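PDB 6VYE: 6-phosphogluconolactonase from Trypanosoma cruzi, which catalyses the hydrolysis of 6-phosphogluconolactone to 6-phosphogluconate, the second step of the oxidative pentose phosphate pathway. Local coordinates for residues Ile36-Leu50 / Leu70-Asp83. Numbering follows the deposited sequence.
Sequences IHASERTNWPLSIAL and LLKEERALRFFFGD. With PO4 (phosphate ion), chain C; GOL (glycerol), chain E.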
loop_
_atom_site.group_PDB
_atom_site.type_symbol
_atom_site.label_atom_id
_atom_site.label_comp_id
_atom_site.label_asym_id
_atom_site.label_seq_id
_atom_site.Cartn_x
_atom_site.Cartn_y
_atom_site.Cartn_z
ATOM N N ILE A 36 8.572 13.971 -1.531
ATOM C CA ILE A 36 10.058 13.808 -1.561
ATOM C C ILE A 36 10.689 15.190 -1.371
ATOM O O ILE A 36 11.523 15.358 -0.471
ATOM C CB ILE A 36 10.533 13.131 -2.854
ATOM C CG1 ILE A 36 10.086 11.669 -2.912
ATOM C CG2 ILE A 36 12.055 13.277 -2.991
ATOM C CD1 ILE A 36 10.277 11.004 -4.244
ATOM N N HIS A 37 10.276 16.174 -2.162
ATOM C CA HIS A 37 10.906 17.524 -2.165
ATOM C C HIS A 37 10.592 18.332 -0.901
ATOM O O HIS A 37 11.333 19.313 -0.639
ATOM C CB HIS A 37 10.523 18.278 -3.420
ATOM C CG HIS A 37 11.135 17.666 -4.628
ATOM N ND1 HIS A 37 12.411 17.131 -4.581
ATOM C CD2 HIS A 37 10.688 17.523 -5.895
ATOM C CE1 HIS A 37 12.724 16.660 -5.780
ATOM N NE2 HIS A 37 11.665 16.853 -6.593
ATOM N N ALA A 38 9.547 17.976 -0.157
ATOM C CA ALA A 38 9.136 18.667 1.087
ATOM C C ALA A 38 10.067 18.240 2.212
ATOM O O ALA A 38 10.091 18.920 3.220
ATOM C CB ALA A 38 7.691 18.350 1.434
ATOM N N SER A 39 10.788 17.130 2.017
ATOM C CA SER A 39 11.679 16.497 3.000
ATOM C C SER A 39 13.119 16.920 2.705
ATOM O O SER A 39 13.561 16.768 1.537
ATOM C CB SER A 39 11.522 15.016 2.923
ATOM O OG SER A 39 11.808 14.406 4.173
ATOM N N GLU A 40 13.844 17.403 3.711
ATOM C CA GLU A 40 15.305 17.663 3.555
ATOM C C GLU A 40 16.026 16.374 3.108
ATOM O O GLU A 40 15.696 15.263 3.633
ATOM C CB GLU A 40 15.868 18.275 4.833
ATOM C CG GLU A 40 15.368 19.699 5.025
ATOM C CD GLU A 40 16.046 20.456 6.144
ATOM O OE1 GLU A 40 16.228 21.691 6.002
ATOM O OE2 GLU A 40 16.393 19.813 7.141
ATOM N N ARG A 41 16.960 16.527 2.158
ATOM C CA ARG A 41 17.780 15.431 1.565
ATOM C C ARG A 41 18.433 14.571 2.662
ATOM O O ARG A 41 18.708 13.396 2.387
ATOM C CB ARG A 41 18.825 15.997 0.595
ATOM C CG ARG A 41 18.269 16.318 -0.785
ATOM C CD ARG A 41 19.262 17.019 -1.700
ATOM N NE ARG A 41 18.812 17.136 -3.090
ATOM C CZ ARG A 41 17.978 18.071 -3.559
ATOM N NH1 ARG A 41 17.625 18.064 -4.833
ATOM N NH2 ARG A 41 17.432 18.951 -2.739
ATOM N N THR A 42 18.677 15.107 3.857
ATOM C CA THR A 42 19.334 14.354 4.958
ATOM C C THR A 42 18.406 13.263 5.502
ATOM O O THR A 42 18.899 12.399 6.172
ATOM C CB THR A 42 19.858 15.307 6.036
ATOM O OG1 THR A 42 18.764 16.049 6.544
ATOM C CG2 THR A 42 20.960 16.217 5.527
ATOM N N ASN A 43 17.104 13.312 5.226
ATOM C CA ASN A 43 16.102 12.306 5.671
ATOM C C ASN A 43 15.893 11.271 4.573
ATOM O O ASN A 43 15.291 10.195 4.873
ATOM C CB ASN A 43 14.741 12.910 6.017
ATOM C CG ASN A 43 14.836 13.913 7.142
ATOM O OD1 ASN A 43 15.564 13.701 8.090
ATOM N ND2 ASN A 43 14.186 15.048 6.990
ATOM N N TRP A 44 16.374 11.567 3.359
ATOM C CA TRP A 44 16.335 10.593 2.243
ATOM C C TRP A 44 17.278 9.441 2.590
ATOM O O TRP A 44 18.290 9.634 3.268
ATOM C CB TRP A 44 16.684 11.240 0.904
ATOM C CG TRP A 44 15.817 12.384 0.486
ATOM C CD1 TRP A 44 14.802 12.992 1.180
ATOM C CD2 TRP A 44 15.931 13.086 -0.768
ATOM N NE1 TRP A 44 14.301 14.029 0.439
ATOM C CE2 TRP A 44 14.962 14.113 -0.757
ATOM C CE3 TRP A 44 16.781 12.965 -1.874
ATOM C CZ2 TRP A 44 14.805 14.999 -1.821
ATOM C CZ3 TRP A 44 16.619 13.831 -2.932
ATOM C CH2 TRP A 44 15.659 14.847 -2.893
ATOM N N PRO A 45 16.994 8.202 2.140
ATOM C CA PRO A 45 15.813 7.903 1.341
ATOM C C PRO A 45 14.569 7.780 2.219
ATOM O O PRO A 45 14.649 7.210 3.303
ATOM C CB PRO A 45 16.117 6.538 0.700
ATOM C CG PRO A 45 17.085 5.893 1.675
ATOM C CD PRO A 45 17.868 7.030 2.317
ATOM N N LEU A 46 13.452 8.301 1.718
ATOM C CA LEU A 46 12.138 8.153 2.369
ATOM C C LEU A 46 11.607 6.749 2.068
ATOM O O LEU A 46 11.678 6.276 0.893
ATOM C CB LEU A 46 11.191 9.239 1.854
ATOM C CG LEU A 46 11.634 10.696 2.030
ATOM C CD1 LEU A 46 10.549 11.599 1.508
ATOM C CD2 LEU A 46 11.883 11.040 3.493
ATOM N N SER A 47 11.002 6.132 3.078
ATOM C CA SER A 47 10.410 4.773 2.971
ATOM C C SER A 47 9.068 4.859 2.227
ATOM O O SER A 47 8.183 5.611 2.640
ATOM C CB SER A 47 10.314 4.136 4.329
ATOM O OG SER A 47 9.680 4.995 5.240
ATOM N N ILE A 48 8.926 4.116 1.141
ATOM C CA ILE A 48 7.616 3.953 0.448
ATOM C C ILE A 48 7.212 2.467 0.462
ATOM O O ILE A 48 8.032 1.630 0.152
ATOM C CB ILE A 48 7.673 4.542 -0.960
ATOM C CG1 ILE A 48 6.277 4.524 -1.582
ATOM C CG2 ILE A 48 8.712 3.830 -1.825
ATOM C CD1 ILE A 48 6.112 5.461 -2.733
ATOM N N ALA A 49 5.947 2.162 0.731
ATOM C CA ALA A 49 5.409 0.803 0.586
ATOM C C ALA A 49 4.533 0.818 -0.667
ATOM O O ALA A 49 3.559 1.632 -0.689
ATOM C CB ALA A 49 4.655 0.380 1.812
ATOM N N LEU A 50 4.928 0.021 -1.672
ATOM C CA LEU A 50 4.298 -0.016 -3.008
ATOM C C LEU A 50 3.078 -0.941 -2.961
ATOM O O LEU A 50 3.117 -1.910 -2.229
ATOM C CB LEU A 50 5.299 -0.522 -4.046
ATOM C CG LEU A 50 6.595 0.261 -4.207
ATOM C CD1 LEU A 50 7.469 -0.361 -5.294
ATOM C CD2 LEU A 50 6.303 1.690 -4.550
ATOM N N LEU A 70 16.069 11.450 -9.833
ATOM C CA LEU A 70 15.672 11.703 -8.443
ATOM C C LEU A 70 15.799 10.394 -7.661
ATOM O O LEU A 70 16.254 10.461 -6.522
ATOM C CB LEU A 70 14.248 12.249 -8.432
ATOM C CG LEU A 70 13.631 12.483 -7.063
ATOM C CD1 LEU A 70 14.468 13.448 -6.252
ATOM C CD2 LEU A 70 12.220 13.018 -7.199
ATOM N N LEU A 71 15.427 9.261 -8.265
ATOM C CA LEU A 71 15.297 7.947 -7.561
ATOM C C LEU A 71 16.613 7.162 -7.597
ATOM O O LEU A 71 16.969 6.510 -6.570
ATOM C CB LEU A 71 14.142 7.161 -8.192
ATOM C CG LEU A 71 12.783 7.859 -8.115
ATOM C CD1 LEU A 71 11.699 7.005 -8.734
ATOM C CD2 LEU A 71 12.423 8.267 -6.695
ATOM N N LYS A 72 17.319 7.188 -8.719
ATOM C CA LYS A 72 18.557 6.395 -8.922
ATOM C C LYS A 72 19.772 7.185 -8.418
ATOM O O LYS A 72 20.429 6.696 -7.499
ATOM C CB LYS A 72 18.678 5.970 -10.386
ATOM C CG LYS A 72 20.028 5.424 -10.836
ATOM C CD LYS A 72 19.971 5.079 -12.313
ATOM C CE LYS A 72 20.722 3.824 -12.677
ATOM N NZ LYS A 72 22.181 4.027 -12.650
ATOM N N GLU A 73 20.071 8.347 -9.002
ATOM C CA GLU A 73 21.259 9.177 -8.652
ATOM C C GLU A 73 21.081 9.817 -7.273
ATOM O O GLU A 73 22.085 9.892 -6.553
ATOM C CB GLU A 73 21.512 10.314 -9.644
ATOM C CG GLU A 73 22.387 9.895 -10.818
ATOM C CD GLU A 73 21.739 8.843 -11.693
ATOM O OE1 GLU A 73 20.520 8.956 -11.946
ATOM O OE2 GLU A 73 22.426 7.868 -12.043
ATOM N N GLU A 74 19.887 10.334 -6.953
ATOM C CA GLU A 74 19.677 11.154 -5.730
ATOM C C GLU A 74 19.142 10.259 -4.596
ATOM O O GLU A 74 19.047 10.771 -3.457
ATOM C CB GLU A 74 18.800 12.382 -5.985
ATOM C CG GLU A 74 19.422 13.437 -6.882
ATOM C CD GLU A 74 18.657 14.759 -6.839
ATOM O OE1 GLU A 74 18.420 15.288 -5.709
ATOM O OE2 GLU A 74 18.231 15.246 -7.922
ATOM N N ARG A 75 18.865 8.977 -4.873
ATOM C CA ARG A 75 18.498 7.970 -3.842
ATOM C C ARG A 75 17.348 8.507 -2.971
ATOM O O ARG A 75 17.475 8.459 -1.724
ATOM C CB ARG A 75 19.747 7.657 -3.004
ATOM C CG ARG A 75 20.917 7.124 -3.823
ATOM C CD ARG A 75 22.228 6.965 -3.080
ATOM N NE ARG A 75 22.024 6.355 -1.769
ATOM C CZ ARG A 75 21.904 5.058 -1.534
ATOM N NH1 ARG A 75 22.002 4.181 -2.509
ATOM N NH2 ARG A 75 21.729 4.621 -0.302
ATOM N N ALA A 76 16.282 9.042 -3.565
ATOM C CA ALA A 76 15.186 9.703 -2.828
ATOM C C ALA A 76 14.274 8.711 -2.087
ATOM O O ALA A 76 13.698 9.136 -1.055
ATOM C CB ALA A 76 14.396 10.561 -3.759
ATOM N N LEU A 77 14.199 7.448 -2.511
ATOM C CA LEU A 77 13.189 6.473 -2.015
ATOM C C LEU A 77 13.836 5.115 -1.733
ATOM O O LEU A 77 14.682 4.633 -2.526
ATOM C CB LEU A 77 12.037 6.299 -3.025
ATOM C CG LEU A 77 11.024 7.450 -3.111
ATOM C CD1 LEU A 77 9.941 7.175 -4.146
ATOM C CD2 LEU A 77 10.381 7.779 -1.782
ATOM N N ARG A 78 13.345 4.487 -0.674
ATOM C CA ARG A 78 13.608 3.077 -0.332
ATOM C C ARG A 78 12.265 2.359 -0.472
ATOM O O ARG A 78 11.278 2.734 0.196
ATOM C CB ARG A 78 14.249 2.982 1.053
ATOM C CG ARG A 78 14.905 1.644 1.313
ATOM C CD ARG A 78 15.256 1.509 2.802
ATOM N NE ARG A 78 16.317 2.445 3.200
ATOM C CZ ARG A 78 17.617 2.293 2.936
ATOM N NH1 ARG A 78 18.074 1.261 2.243
ATOM N NH2 ARG A 78 18.475 3.203 3.330
ATOM N N PHE A 79 12.238 1.439 -1.425
ATOM C CA PHE A 79 11.025 0.774 -1.925
ATOM C C PHE A 79 10.803 -0.511 -1.123
ATOM O O PHE A 79 11.624 -1.448 -1.214
ATOM C CB PHE A 79 11.161 0.517 -3.429
ATOM C CG PHE A 79 11.228 1.765 -4.282
ATOM C CD1 PHE A 79 10.063 2.385 -4.696
ATOM C CD2 PHE A 79 12.450 2.276 -4.705
ATOM C CE1 PHE A 79 10.106 3.534 -5.469
ATOM C CE2 PHE A 79 12.501 3.425 -5.486
ATOM C CZ PHE A 79 11.323 4.008 -5.916
ATOM N N PHE A 80 9.686 -0.546 -0.417
ATOM C CA PHE A 80 9.130 -1.718 0.306
ATOM C C PHE A 80 7.809 -2.095 -0.360
ATOM O O PHE A 80 7.362 -1.377 -1.227
ATOM C CB PHE A 80 8.888 -1.349 1.765
ATOM C CG PHE A 80 10.126 -1.016 2.560
ATOM C CD1 PHE A 80 10.712 0.242 2.487
ATOM C CD2 PHE A 80 10.690 -1.946 3.420
ATOM C CE1 PHE A 80 11.847 0.557 3.226
ATOM C CE2 PHE A 80 11.843 -1.643 4.136
ATOM C CZ PHE A 80 12.429 -0.393 4.027
ATOM N N PHE A 81 7.203 -3.190 0.059
ATOM C CA PHE A 81 5.911 -3.667 -0.488
ATOM C C PHE A 81 4.888 -3.686 0.632
ATOM O O PHE A 81 5.219 -4.182 1.721
ATOM C CB PHE A 81 6.104 -5.015 -1.174
ATOM C CG PHE A 81 6.940 -4.881 -2.413
ATOM C CD1 PHE A 81 6.340 -4.664 -3.644
ATOM C CD2 PHE A 81 8.321 -4.833 -2.312
ATOM C CE1 PHE A 81 7.120 -4.496 -4.776
ATOM C CE2 PHE A 81 9.097 -4.612 -3.443
ATOM C CZ PHE A 81 8.489 -4.467 -4.675
ATOM N N GLY A 82 3.728 -3.090 0.361
ATOM C CA GLY A 82 2.584 -3.114 1.286
ATOM C C GLY A 82 2.032 -4.520 1.384
ATOM O O GLY A 82 1.463 -4.850 2.387
ATOM N N ASP A 83 2.143 -5.278 0.299
ATOM C CA ASP A 83 1.822 -6.718 0.263
ATOM C C ASP A 83 2.594 -7.389 -0.874
ATOM O O ASP A 83 3.141 -6.698 -1.795
ATOM C CB ASP A 83 0.310 -6.973 0.159
ATOM C CG ASP A 83 -0.310 -6.606 -1.167
ATOM O OD1 ASP A 83 0.223 -5.684 -1.839
ATOM O OD2 ASP A 83 -1.345 -7.238 -1.510
HETATM P P PO4 C . 17.662 20.150 0.845
HETATM O O1 PO4 C . 18.221 21.533 0.461
HETATM O O2 PO4 C . 17.789 19.998 2.330
HETATM O O3 PO4 C . 16.205 20.137 0.488
HETATM O O4 PO4 C . 18.423 19.138 0.086
HETATM C C1 GOL E . 12.807 16.432 -10.591
HETATM O O1 GOL E . 11.937 16.335 -9.463
HETATM C C2 GOL E . 13.002 15.092 -11.258
HETATM O O2 GOL E . 12.237 14.152 -10.523
HETATM C C3 GOL E . 14.441 14.635 -11.344
HETATM O O3 GOL E . 14.535 13.291 -11.811
HETATM O O HOH W 1 14.471 4.589 4.034
#
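Leu46-Leu50 and Leu77-Phe81 run as neighbouring parallel strands in the mixed sheet of this Rossmann-like alpha/beta fold, linked in sequence by the helices 54-66 and 68-73 as a beta-alpha-beta crossover. Six backbone hydrogen bonds run between 46-50 and 76-82, the first from Leu46 N to Ala76 O, the last from Gly82 N to Leu50 O. The straightest is Ile48 N to Arg78 O (2.9 Å, N-H...O 176°).

Apolar side chains fill the side carrying Leu46, Ile48, Leu50, Leu77, Phe79 and Phe81. Ile48 and Phe79 lie alongside each other, CG2 of Ile48 reaching Phe79 CD1 at 3.5 Å; with CG1 anti to the backbone N (chi1 -173°), CG2 falls between N and the carbonyl carbon, on the side of Phe79. Leu50 sets CD2 at the edge of the same Phe79 ring, and helix 95-104 also packs against that ring. Farther back, Ile36, in the last turn of helix 24-38, meets Leu70 tip to tip and lays CD1 across Leu77.

Trp44 joins the loops before the strands. Ala76 CB sits over one face of its six-membered ring in a CH-pi contact, Ile36 CG2 lies near the rim of the same face, and Arg41 CG near the rim of the opposite one. Pro45, after a cis peptide bond, rests CG 3.5 Å from Arg78 NH2, and a water bridges Pro45 O to Arg78 NE.

Nearer the solvent, Arg41 makes a side-on salt bridge with Glu74, their planar groups nearly coplanar. Both NE (3.2 Å) and NH1 (3.0 Å) of Arg41 converge on Glu74 OE1, while Arg41 NH2 donates to phosphate O4.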